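PDB 2PY5: DNA polymerase from Bacillus phage phi29, which replicates the viral DNA from a protein primer, displacing the non-template strand with high processivity, and proofreads with a 3'-5' exonuclease. Local coordinates for residues A190-L195 / L384-L389; L123-P127 / A176-F181. The protein carries 2 engineered substitutions. All blocks are in the same frame, centred on the assembly; numbering follows the deposited sequence.

Contact 1. Residues A190-L195 / L384-L389; sequences AGSDSL and LMLNSL. With EDO (1,2-ethanediol), chain H; nucleotides of chain C.
In one of its two modelled conformers, Ser-194 reaches across to the last turn of helix 376-387 and gives a hydrogen bond from OG to the backbone O of Met-385, 2.8 Å long. The hydroxyl comes in from the side of the carbonyl, with a C=O...OG angle of 111° and a tilt of 20° from its plane. In this conformer OG stands anti to the carbonyl carbon of its own residue (chi1 -78°), which also brings it to 3.3 Å from Ser-388 CB. Ser-388 turns its own hydroxyl back to Leu-384 O, at 2.7 Å from OG. That hydroxyl also borders the methyl of Ala-190, whose CB meets Leu-384 CG at 3.8 Å. The small residues Ala-190, Gly-191 and Ser-194 let the two backbones come close: the CA atoms of Gly-191 and Ser-388 are 4.8 Å apart. Here the start of helix 190-202 packs against the end of a polymerisation-domain helix that carries Leu-384, a residue probably involved in positioning the templating nucleotide. Met-385 is bent at chi2 and chi3 and curls along the other helix. Its CE lies 3.6 Å from Asp-193 O. Leu-195 and Leu-389 cross at about a right angle, CD1 to CD1 at 4.1 Å. Ser-192 turns away from this interface, and its OG donates to OP1 of DA3 of chain C at 2.7 Å. Arg-187 also bonds that hydroxyl.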
# COMPACT_ATOMS: atom_id res chain seq x y z
N ALA F 190 0.43 -10.05 -3.88
CA ALA F 190 -0.73 -9.58 -4.66
C ALA F 190 -0.30 -8.96 -5.99
O ALA F 190 -0.91 -9.22 -7.04
CB ALA F 190 -1.57 -8.60 -3.84
N GLY F 191 0.76 -8.13 -5.99
CA GLY F 191 1.20 -7.52 -7.23
C GLY F 191 1.74 -8.54 -8.23
O GLY F 191 1.55 -8.38 -9.45
N SER F 192 2.45 -9.54 -7.74
CA SER F 192 2.99 -10.58 -8.58
C SER F 192 1.84 -11.35 -9.22
O SER F 192 1.89 -11.67 -10.40
CB SER F 192 3.89 -11.50 -7.77
OG SER F 192 4.61 -12.39 -8.58
N ASP F 193 0.77 -11.57 -8.45
CA ASP F 193 -0.42 -12.27 -8.98
C ASP F 193 -1.05 -11.42 -10.09
O ASP F 193 -1.43 -11.94 -11.17
CB ASP F 193 -1.47 -12.54 -7.90
CG ASP F 193 -1.08 -13.60 -6.91
OD1 ASP F 193 -0.44 -14.58 -7.30
OD2 ASP F 193 -1.47 -13.47 -5.72
N SER F 194 -1.17 -10.13 -9.84
CA SER F 194 -1.78 -9.22 -10.81
C SER F 194 -1.00 -9.21 -12.11
O SER F 194 -1.57 -9.31 -13.20
CB SER F 194 -1.87 -7.79 -10.27
OG SER F 194 -2.95 -7.65 -9.38
N LEU F 195 0.31 -9.08 -12.02
CA LEU F 195 1.13 -9.03 -13.22
C LEU F 195 1.09 -10.33 -14.01
O LEU F 195 1.03 -10.30 -15.24
CB LEU F 195 2.58 -8.64 -12.88
CG LEU F 195 3.52 -8.40 -14.06
CD1 LEU F 195 3.00 -7.32 -14.99
CD2 LEU F 195 4.94 -8.08 -13.58
N LEU F 384 -8.46 -6.92 -5.54
CA LEU F 384 -7.03 -7.00 -5.36
C LEU F 384 -6.30 -7.15 -6.70
O LEU F 384 -5.29 -6.50 -6.94
CB LEU F 384 -6.70 -8.16 -4.41
CG LEU F 384 -5.33 -8.18 -3.75
CD1 LEU F 384 -5.03 -6.92 -2.93
CD2 LEU F 384 -5.28 -9.42 -2.86
N MET F 385 -6.84 -7.98 -7.60
CA MET F 385 -6.22 -8.14 -8.92
C MET F 385 -6.23 -6.82 -9.71
O MET F 385 -5.25 -6.44 -10.33
CB MET F 385 -6.94 -9.23 -9.71
CG MET F 385 -6.63 -10.65 -9.22
SD MET F 385 -4.95 -11.16 -9.52
CE MET F 385 -4.95 -11.43 -11.30
N LEU F 386 -7.35 -6.12 -9.67
CA LEU F 386 -7.49 -4.85 -10.39
C LEU F 386 -6.58 -3.77 -9.81
O LEU F 386 -6.04 -2.95 -10.54
CB LEU F 386 -8.94 -4.38 -10.32
CG LEU F 386 -9.90 -5.20 -11.20
CD1 LEU F 386 -11.34 -4.97 -10.78
CD2 LEU F 386 -9.70 -4.85 -12.69
N ASN F 387 -6.45 -3.77 -8.48
CA ASN F 387 -5.79 -2.66 -7.76
C ASN F 387 -4.27 -2.81 -7.69
O ASN F 387 -3.56 -1.82 -7.53
CB ASN F 387 -6.37 -2.52 -6.35
CG ASN F 387 -7.77 -1.96 -6.34
OD1 ASN F 387 -8.17 -1.24 -7.26
ND2 ASN F 387 -8.54 -2.25 -5.27
N SER F 388 -3.77 -4.04 -7.80
CA SER F 388 -2.36 -4.34 -7.55
C SER F 388 -1.51 -4.41 -8.83
O SER F 388 -0.30 -4.67 -8.75
CB SER F 388 -2.24 -5.67 -6.79
OG SER F 388 -3.03 -5.71 -5.61
N LEU F 389 -2.10 -4.11 -9.98
CA LEU F 389 -1.36 -4.18 -11.24
C LEU F 389 -0.44 -2.97 -11.54
O LEU F 389 0.74 -3.15 -11.86
CB LEU F 389 -2.33 -4.37 -12.42
CG LEU F 389 -1.65 -4.56 -13.77
CD1 LEU F 389 -0.62 -5.67 -13.81
CD2 LEU F 389 -2.74 -4.81 -14.83
C1 EDO H . -12.03 -0.90 -6.27
O1 EDO H . -11.23 -0.96 -5.08
C2 EDO H . -12.10 -2.30 -6.89
O2 EDO H . -11.07 -2.59 -7.86
P DA C 3 8.18 -12.14 -7.51
OP1 DA C 3 6.89 -12.77 -7.18
OP2 DA C 3 8.53 -11.64 -8.88
O5' DA C 3 8.44 -10.93 -6.50
C5' DA C 3 7.93 -11.03 -5.20
C4' DA C 3 8.57 -9.95 -4.36
O4' DA C 3 9.99 -10.22 -4.28
C3' DA C 3 8.48 -8.53 -4.91
O3' DA C 3 7.39 -7.87 -4.29
C2' DA C 3 9.79 -7.88 -4.48
C1' DA C 3 10.77 -9.03 -4.30
N9 DA C 3 11.72 -9.30 -5.39
C8 DA C 3 11.42 -9.42 -6.73
N7 DA C 3 12.45 -9.74 -7.48
C5 DA C 3 13.49 -9.84 -6.57
C6 DA C 3 14.86 -10.15 -6.72
N6 DA C 3 15.43 -10.42 -7.90
N1 DA C 3 15.63 -10.17 -5.60
C2 DA C 3 15.06 -9.90 -4.42
N3 DA C 3 13.78 -9.60 -4.16
C4 DA C 3 13.05 -9.59 -5.28

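Contact 2. Residues L123-P127 / A176-F181; sequences LKKLP and ALLIQF. With nucleotides of chain A.
Lys-125 and Leu-177 mark the nearest backbone approach, with CA atoms 7.9 Å apart, so side chains fill the gap between the segments. Residues 123-125 belong to a short, weakly bonded helix, and the chain opens out at Leu-126. Residues 176-181 form regular helix near the end of helix 160-182. The one hydrogen bond between the segments runs from Gln-180 NE2 to Lys-125 O, 3.0 Å long and nearly straight at 172°. The acceptor lies in the amide plane of Gln-180, but NE2 sits above the carbonyl plane, 46° out of it. Gln-180 has CG anti to its backbone N (chi1 -169°) and is extended beyond it, which carries the amide across to Lys-125. The other amide atom, OE1, is buried without a polar partner, 3.5 Å from Lys-125 CB and 3.6 Å from Leu-126 CD2. Within the exonuclease domain this contact packs the short helix that follows strand 113-121, and the loop after it, against helix 160-182. The short helix carries Leu-123, which binds single-stranded DNA and is essential for 3'-5' exonucleolysis; its CD1 is 3.8 Å from C5' of DT5 of chain A. Leu-126 pushes CD1 between Ala-176 CB, at 3.6 Å, and Leu-177 CD2, at 3.7 Å. Ile-133 of helix 130-136 also touches Leu-126 and Ala-176. The bent Lys-125 chain passes the edge of the Phe-181 ring, with CD near the ring plane. Beyond it, NZ bonds the backbone oxygens of Leu-185 and Arg-187.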
# COMPACT_ATOMS: atom_id res chain seq x y z
N LEU F 123 0.87 -10.94 4.75
CA LEU F 123 0.50 -9.53 4.51
C LEU F 123 0.79 -9.09 3.07
O LEU F 123 0.13 -8.18 2.52
CB LEU F 123 1.19 -8.59 5.50
CG LEU F 123 0.73 -7.13 5.51
CD1 LEU F 123 -0.73 -6.96 5.86
CD2 LEU F 123 1.61 -6.33 6.48
N LYS F 124 1.77 -9.75 2.43
CA LYS F 124 2.11 -9.42 1.04
C LYS F 124 1.05 -9.99 0.08
O LYS F 124 0.86 -9.48 -1.03
CB LYS F 124 3.51 -9.95 0.69
CG LYS F 124 4.64 -9.34 1.54
CD LYS F 124 4.94 -7.91 1.17
CE LYS F 124 6.07 -7.35 2.01
NZ LYS F 124 5.71 -7.22 3.44
N LYS F 125 0.41 -11.08 0.51
CA LYS F 125 -0.68 -11.72 -0.22
C LYS F 125 -2.03 -11.04 0.01
O LYS F 125 -2.82 -10.88 -0.93
CB LYS F 125 -0.76 -13.18 0.22
CG LYS F 125 0.45 -14.01 -0.17
CD LYS F 125 0.16 -14.94 -1.30
CE LYS F 125 -0.39 -14.22 -2.52
NZ LYS F 125 -0.54 -15.07 -3.73
N LEU F 126 -2.28 -10.66 1.26
CA LEU F 126 -3.54 -10.15 1.75
C LEU F 126 -3.21 -8.87 2.54
O LEU F 126 -3.03 -8.90 3.75
CB LEU F 126 -4.21 -11.21 2.64
CG LEU F 126 -4.54 -12.54 1.93
CD1 LEU F 126 -4.79 -13.65 2.98
CD2 LEU F 126 -5.73 -12.37 0.98
N PRO F 127 -3.09 -7.73 1.82
CA PRO F 127 -2.57 -6.50 2.43
C PRO F 127 -3.57 -5.73 3.32
O PRO F 127 -3.90 -4.57 3.05
CB PRO F 127 -2.11 -5.69 1.22
CG PRO F 127 -3.11 -6.09 0.15
CD PRO F 127 -3.29 -7.57 0.37
N ALA F 176 -8.40 -17.59 4.34
CA ALA F 176 -8.25 -16.57 3.31
C ALA F 176 -7.21 -16.99 2.28
O ALA F 176 -7.44 -16.86 1.08
CB ALA F 176 -7.89 -15.21 3.92
N LEU F 177 -6.07 -17.51 2.74
CA LEU F 177 -5.04 -17.96 1.81
C LEU F 177 -5.50 -19.13 0.96
O LEU F 177 -5.21 -19.18 -0.24
CB LEU F 177 -3.76 -18.35 2.53
CG LEU F 177 -2.96 -17.20 3.10
CD1 LEU F 177 -1.81 -17.74 3.92
CD2 LEU F 177 -2.43 -16.30 1.97
N LEU F 178 -6.24 -20.06 1.55
CA LEU F 178 -6.74 -21.19 0.76
C LEU F 178 -7.67 -20.73 -0.38
O LEU F 178 -7.55 -21.19 -1.53
CB LEU F 178 -7.42 -22.23 1.66
CG LEU F 178 -7.85 -23.50 0.91
CD1 LEU F 178 -6.66 -24.16 0.27
CD2 LEU F 178 -8.55 -24.44 1.85
N ILE F 179 -8.59 -19.81 -0.07
CA ILE F 179 -9.45 -19.25 -1.10
C ILE F 179 -8.62 -18.58 -2.21
O ILE F 179 -8.89 -18.79 -3.38
CB ILE F 179 -10.47 -18.24 -0.50
CG1 ILE F 179 -11.46 -18.96 0.43
CG2 ILE F 179 -11.22 -17.53 -1.58
CD1 ILE F 179 -12.12 -18.03 1.45
N GLN F 180 -7.63 -17.79 -1.82
CA GLN F 180 -6.74 -17.12 -2.78
C GLN F 180 -6.01 -18.14 -3.68
O GLN F 180 -6.03 -18.03 -4.90
CB GLN F 180 -5.76 -16.26 -2.02
CG GLN F 180 -4.95 -15.30 -2.87
CD GLN F 180 -4.20 -14.33 -2.02
OE1 GLN F 180 -3.78 -14.65 -0.92
NE2 GLN F 180 -4.04 -13.12 -2.53
N PHE F 181 -5.42 -19.15 -3.06
CA PHE F 181 -4.70 -20.18 -3.81
C PHE F 181 -5.63 -20.95 -4.73
O PHE F 181 -5.27 -21.25 -5.89
CB PHE F 181 -3.99 -21.16 -2.85
CG PHE F 181 -2.90 -20.54 -2.00
CD1 PHE F 181 -2.26 -19.36 -2.36
CD2 PHE F 181 -2.52 -21.16 -0.82
CE1 PHE F 181 -1.26 -18.82 -1.55
CE2 PHE F 181 -1.51 -20.62 -0.02
CZ PHE F 181 -0.89 -19.46 -0.39
P DT A 5 -2.56 -1.71 8.02
OP1 DT A 5 -2.90 -2.05 6.61
OP2 DT A 5 -3.46 -0.85 8.81
O5' DT A 5 -2.35 -3.09 8.82
C5' DT A 5 -1.72 -4.18 8.21
C4' DT A 5 -0.73 -4.79 9.16
O4' DT A 5 0.35 -3.86 9.32
C3' DT A 5 -1.23 -5.04 10.57
O3' DT A 5 -1.76 -6.33 10.62
C2' DT A 5 0.01 -4.90 11.43
C1' DT A 5 0.92 -4.03 10.59
N1 DT A 5 1.10 -2.66 11.09
C2 DT A 5 2.38 -2.24 11.31
O2 DT A 5 3.36 -2.96 11.15
N3 DT A 5 2.46 -0.96 11.77
C4 DT A 5 1.42 -0.08 11.99
O4 DT A 5 1.62 1.05 12.40
C5 DT A 5 0.10 -0.58 11.72
C7 DT A 5 -1.11 0.28 11.92
C6 DT A 5 -0.01 -1.85 11.28

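The centres of the two contacts lie about 12 Å apart, and the contacts touch directly. Lys-125 NZ of contact 2 forms a salt bridge with Asp-193 OD2 of contact 1, at 2.7 Å. A probable backbone hydrogen bond joins Ala-190 N to Lys-124 O. Along the chain they come in series: contact 2 closes before contact 1 opens, and helix 160-182 is followed by helix 190-202. Contact 2 lies within the exonuclease region. Contact 1, with Leu-384 packing on Lys-125 and Pro-127, joins the exonuclease side to the polymerisation region. This is consistent with the role of residues 192-229 in coordinating synthesis and degradation.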